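Local coordinates for protein serpin-12 (Manduca sexta, PDB 6CJ7) that probably inhibits serine proteases as a serpin and controls the prophenoloxidase activation system in the hemolymph of larvae, at residues E82-Q85 and K86-S89; N108-F111 and K112-A115. All blocks are in the same frame, centred on the assembly; numbering follows the deposited sequence.

Interaction 1 (E82-Q85 and K86-S89)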
loop_
_atom_site.group_PDB
_atom_site.type_symbol
_atom_site.label_atom_id
_atom_site.label_comp_id
_atom_site.label_asym_id
_atom_site.label_seq_id
_atom_site.Cartn_x
_atom_site.Cartn_y
_atom_site.Cartn_z
ATOM N N GLU A 82 8.138 -14.104 -3.849
ATOM C CA GLU A 82 8.528 -14.967 -4.958
ATOM C C GLU A 82 7.604 -14.789 -6.152
ATOM O O GLU A 82 8.063 -14.746 -7.301
ATOM C CB GLU A 82 8.536 -16.424 -4.507
ATOM C CG GLU A 82 9.819 -16.821 -3.804
ATOM C CD GLU A 82 9.702 -18.146 -3.073
ATOM O OE1 GLU A 82 8.617 -18.765 -3.123
ATOM O OE2 GLU A 82 10.705 -18.572 -2.460
ATOM N N GLU A 83 6.297 -14.690 -5.909
ATOM C CA GLU A 83 5.389 -14.535 -7.039
ATOM C C GLU A 83 5.578 -13.187 -7.721
ATOM O O GLU A 83 5.438 -13.095 -8.949
ATOM C CB GLU A 83 3.929 -14.701 -6.609
ATOM C CG GLU A 83 3.527 -16.107 -6.176
ATOM C CD GLU A 83 3.897 -17.199 -7.180
ATOM O OE1 GLU A 83 4.167 -18.324 -6.714
ATOM O OE2 GLU A 83 3.919 -16.965 -8.401
ATOM N N ILE A 84 5.891 -12.140 -6.954
ATOM C CA ILE A 84 6.190 -10.846 -7.565
ATOM C C ILE A 84 7.447 -10.937 -8.427
ATOM O O ILE A 84 7.463 -10.500 -9.584
ATOM C CB ILE A 84 6.337 -9.766 -6.478
ATOM C CG1 ILE A 84 4.976 -9.434 -5.874
ATOM C CG2 ILE A 84 6.997 -8.536 -7.053
ATOM C CD1 ILE A 84 5.070 -8.671 -4.547
ATOM N N GLN A 85 8.516 -11.522 -7.884
ATOM C CA GLN A 85 9.787 -11.515 -8.596
ATOM C C GLN A 85 9.796 -12.457 -9.790
ATOM O O GLN A 85 10.679 -12.339 -10.643
ATOM C CB GLN A 85 10.916 -11.842 -7.621
ATOM C CG GLN A 85 11.111 -10.703 -6.637
ATOM C CD GLN A 85 11.978 -11.075 -5.468
ATOM O OE1 GLN A 85 11.883 -10.476 -4.396
ATOM N NE2 GLN A 85 12.839 -12.065 -5.665
ATOM N N LYS A 86 8.828 -13.372 -9.887
ATOM C CA LYS A 86 8.748 -14.214 -11.076
ATOM C C LYS A 86 8.248 -13.448 -12.292
ATOM O O LYS A 86 8.397 -13.938 -13.416
ATOM C CB LYS A 86 7.820 -15.406 -10.847
ATOM C CG LYS A 86 8.416 -16.544 -10.063
ATOM C CD LYS A 86 7.603 -17.806 -10.288
ATOM C CE LYS A 86 6.855 -18.223 -9.038
ATOM N NZ LYS A 86 5.777 -19.205 -9.357
ATOM N N ARG A 87 7.654 -12.276 -12.090
ATOM C CA ARG A 87 6.983 -11.578 -13.177
ATOM C C ARG A 87 8.005 -10.864 -14.051
ATOM O O ARG A 87 8.883 -10.155 -13.545
ATOM C CB ARG A 87 5.954 -10.602 -12.611
ATOM C CG ARG A 87 4.758 -11.324 -11.984
ATOM C CD ARG A 87 3.834 -10.435 -11.156
ATOM N NE ARG A 87 2.758 -11.249 -10.598
ATOM C CZ ARG A 87 2.225 -11.079 -9.389
ATOM N NH1 ARG A 87 2.644 -10.097 -8.593
ATOM N NH2 ARG A 87 1.264 -11.907 -8.984
ATOM N N ASN A 88 7.889 -11.074 -15.373
ATOM C CA ASN A 88 8.748 -10.465 -16.390
ATOM C C ASN A 88 7.806 -9.838 -17.409
ATOM O O ASN A 88 7.585 -10.383 -18.486
ATOM C CB ASN A 88 9.687 -11.498 -17.043
ATOM C CG ASN A 88 10.881 -11.833 -16.170
ATOM O OD1 ASN A 88 11.595 -10.941 -15.706
ATOM N ND2 ASN A 88 11.108 -13.123 -15.943
ATOM N N SER A 89 7.236 -8.695 -17.051
ATOM C CA SER A 89 6.199 -8.066 -17.849
ATOM C C SER A 89 6.409 -6.562 -17.816
ATOM O O SER A 89 7.309 -6.051 -17.148
ATOM C CB SER A 89 4.805 -8.405 -17.314
ATOM O OG SER A 89 4.594 -7.724 -16.090
HETATM O O HOH W 1 8.828 -8.447 -11.066
HETATM O O HOH W 2 12.042 -13.689 -13.308
#
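Arg87 reaches back from the loop across the last turn of helix 70-85 and lies against the peptide backbone of Glu83 and Ile84. Its CB stands 3.4 Å from Ile84 O. CG comes next, 3.6 Å from Glu83 O, and CD still passes the same two carbonyls at van der Waals range. With CG set anti to its own carbonyl carbon (chi1 -70°) and the chain extended to NE, the guanidinium is carried alongside the helix. NE and CZ both pass Glu83 O, at 3.6 and 3.8 Å, and that oxygen sits above one face of the group, offset toward its rim. At the tip NH1 packs against the aliphatic CG1 of Ile84, 3.6 Å away, while NH2 forms a salt bridge with Asp365 and the guanidinium makes a cation-pi contact with Tyr232.

Lys86 takes a different route: its chain bends at chi3 and runs side by side with Glu83. NZ forms a salt bridge with Glu83, 3.1 Å from OE2, on the syn side and 22° out of the carboxylate plane, and bonds weakly to OE1 as well. That carboxylate is shared, since Lys79 forms a salt bridge with OE1.

In the backbone, Arg87 N donates to Ile84 O at 3.1 Å with an N-H...O angle of 162°, whereas the bond from Lys86 N to Glu82 O is weak. The spacing thus shortens from four residues to three as the helix runs out. A water bridges Ile84 O and Arg87 O, and a second joins Gln85 O to ND2 of Asn88. Cationic groups gathered at carbonyls and a carboxylate near this C-terminal end would be expected to offset the negative end of the helix dipole, while Arg87 ties the exit loop to the neighbouring strands.

Interaction 2 (N108-F111 and K112-A115)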
loop_
_atom_site.group_PDB
_atom_site.type_symbol
_atom_site.label_atom_id
_atom_site.label_comp_id
_atom_site.label_asym_id
_atom_site.label_seq_id
_atom_site.Cartn_x
_atom_site.Cartn_y
_atom_site.Cartn_z
ATOM N N ASN A 108 21.550 -8.494 14.411
ATOM C CA ASN A 108 21.397 -9.938 14.544
ATOM C C ASN A 108 21.487 -10.573 13.159
ATOM O O ASN A 108 20.669 -10.254 12.289
ATOM C CB ASN A 108 20.060 -10.246 15.215
ATOM C CG ASN A 108 19.833 -11.723 15.451
ATOM O OD1 ASN A 108 19.528 -12.474 14.531
ATOM N ND2 ASN A 108 19.970 -12.144 16.703
ATOM N N PRO A 109 22.480 -11.427 12.897
ATOM C CA PRO A 109 22.630 -11.981 11.542
ATOM C C PRO A 109 21.460 -12.841 11.108
ATOM O O PRO A 109 21.153 -12.890 9.909
ATOM C CB PRO A 109 23.926 -12.799 11.642
ATOM C CG PRO A 109 24.635 -12.254 12.852
ATOM C CD PRO A 109 23.553 -11.867 13.805
ATOM N N GLN A 110 20.797 -13.518 12.048
ATOM C CA GLN A 110 19.651 -14.351 11.699
ATOM C C GLN A 110 18.461 -13.500 11.280
ATOM O O GLN A 110 17.760 -13.838 10.318
ATOM C CB GLN A 110 19.285 -15.257 12.877
ATOM C CG GLN A 110 18.035 -16.100 12.680
ATOM C CD GLN A 110 17.846 -17.126 13.797
ATOM O OE1 GLN A 110 17.784 -16.775 14.976
ATOM N NE2 GLN A 110 17.760 -18.399 13.424
ATOM N N PHE A 111 18.216 -12.393 11.992
ATOM C CA PHE A 111 17.187 -11.458 11.548
ATOM C C PHE A 111 17.497 -10.947 10.148
ATOM O O PHE A 111 16.611 -10.870 9.282
ATOM C CB PHE A 111 17.082 -10.289 12.538
ATOM C CG PHE A 111 15.964 -9.318 12.234
ATOM C CD1 PHE A 111 16.128 -8.326 11.282
ATOM C CD2 PHE A 111 14.757 -9.406 12.907
ATOM C CE1 PHE A 111 15.108 -7.424 11.006
ATOM C CE2 PHE A 111 13.726 -8.496 12.635
ATOM C CZ PHE A 111 13.911 -7.516 11.680
ATOM N N LYS A 112 18.755 -10.588 9.904
ATOM C CA LYS A 112 19.134 -10.125 8.575
ATOM C C LYS A 112 18.882 -11.192 7.517
ATOM O O LYS A 112 18.365 -10.884 6.439
ATOM C CB LYS A 112 20.594 -9.675 8.570
ATOM C CG LYS A 112 21.087 -9.253 7.191
ATOM C CD LYS A 112 22.573 -8.963 7.206
ATOM C CE LYS A 112 23.095 -8.605 5.824
ATOM N NZ LYS A 112 22.743 -7.225 5.419
ATOM N N ARG A 113 19.199 -12.453 7.819
ATOM C CA ARG A 113 18.959 -13.522 6.852
ATOM C C ARG A 113 17.479 -13.641 6.508
ATOM O O ARG A 113 17.113 -13.766 5.334
ATOM C CB ARG A 113 19.477 -14.861 7.387
ATOM C CG ARG A 113 20.937 -15.141 7.088
ATOM C CD ARG A 113 21.387 -16.507 7.623
ATOM N NE ARG A 113 22.316 -16.331 8.734
ATOM C CZ ARG A 113 22.054 -16.644 9.998
ATOM N NH1 ARG A 113 22.961 -16.409 10.924
ATOM N NH2 ARG A 113 20.893 -17.192 10.336
ATOM N N ILE A 114 16.612 -13.601 7.524
ATOM C CA ILE A 114 15.178 -13.705 7.281
ATOM C C ILE A 114 14.681 -12.493 6.503
ATOM O O ILE A 114 13.815 -12.613 5.626
ATOM C CB ILE A 114 14.425 -13.878 8.615
ATOM C CG1 ILE A 114 14.896 -15.140 9.331
ATOM C CG2 ILE A 114 12.923 -13.946 8.387
ATOM C CD1 ILE A 114 14.463 -15.195 10.782
ATOM N N ALA A 115 15.222 -11.308 6.808
ATOM C CA ALA A 115 14.874 -10.091 6.076
ATOM C C ALA A 115 15.084 -10.267 4.583
ATOM O O ALA A 115 14.200 -9.966 3.773
ATOM C CB ALA A 115 15.735 -8.932 6.570
#
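Asn108 and Lys112 are joined by the first main-chain bond of helix 109-118: Lys112 N donates to Asn108 O at 3.1 Å, lying in the carbonyl plane. Three more bonds of the same i to i+4 spacing follow, from Arg113 N to Pro109 O, Ile114 N to Gln110 O and Ala115 N to Phe111 O. The N-H...O angle of 164° at Ile114 N is as expected of a regular alpha-helix.

Capping adds a side-chain bond. Asn108 is the N-cap residue, and its OD1 accepts from Phe111 N at 2.9 Å. Pro109 follows in the first turn, where its lack of an N-H costs no helical bond.

Packing of a guanidinium on the first-turn backbone and on CB atoms comes from Arg113, whose chain bends at chi3 and folds the group back over that turn. One face receives Gln110 N, 3.6 Å above the plane, and Pro109 O, both offset toward the rim. NH2 rests 3.4 Å from Gln110 CA and NH1 3.8 Å from Pro109 CB. The Gln110 amide is turned 63° from the guanidinium, so these two flat groups do not stack.

Apolar contacts are slighter: Gln110 and Ile114 run side by side, with CG of the first 4.1 Å from CD1 of the second. Phe111, with CG anti to its backbone N (chi1 -175°), turns its ring inward onto Met49 and Leu123, and Ala115 also touches Met49. On another side Lys112 NZ forms a salt bridge with Asp122.

The asparagine OD1 thus satisfies the N-H of Phe111, which no earlier turn of helix can accept, while the Arg113 guanidinium stays on the exposed side and Phe111 and Ala115 carry the buried one.

In the fold
The two contacts concern opposite kinds of helix terminus and hold different helices, each local to its own. Interaction 1 closes helix 70-85 and leads toward strand 92-102; interaction 2 opens helix 109-118, just before strand 123-126, and the pairing of these two strands relates them indirectly. Their centres are 23 Å apart and their nearest atoms about 9 Å, so they do not touch. Interaction 1 is a surface contact rich in charged side chains, with two bridging waters and with buried Glu83 as its exception. Interaction 2 is partly buried yet farther from the chain centre, 24 Å against 18 Å. There, regular backbone bonding and a side-chain cap prevail, with Phe111 and Ala115 buried against helix 40-51.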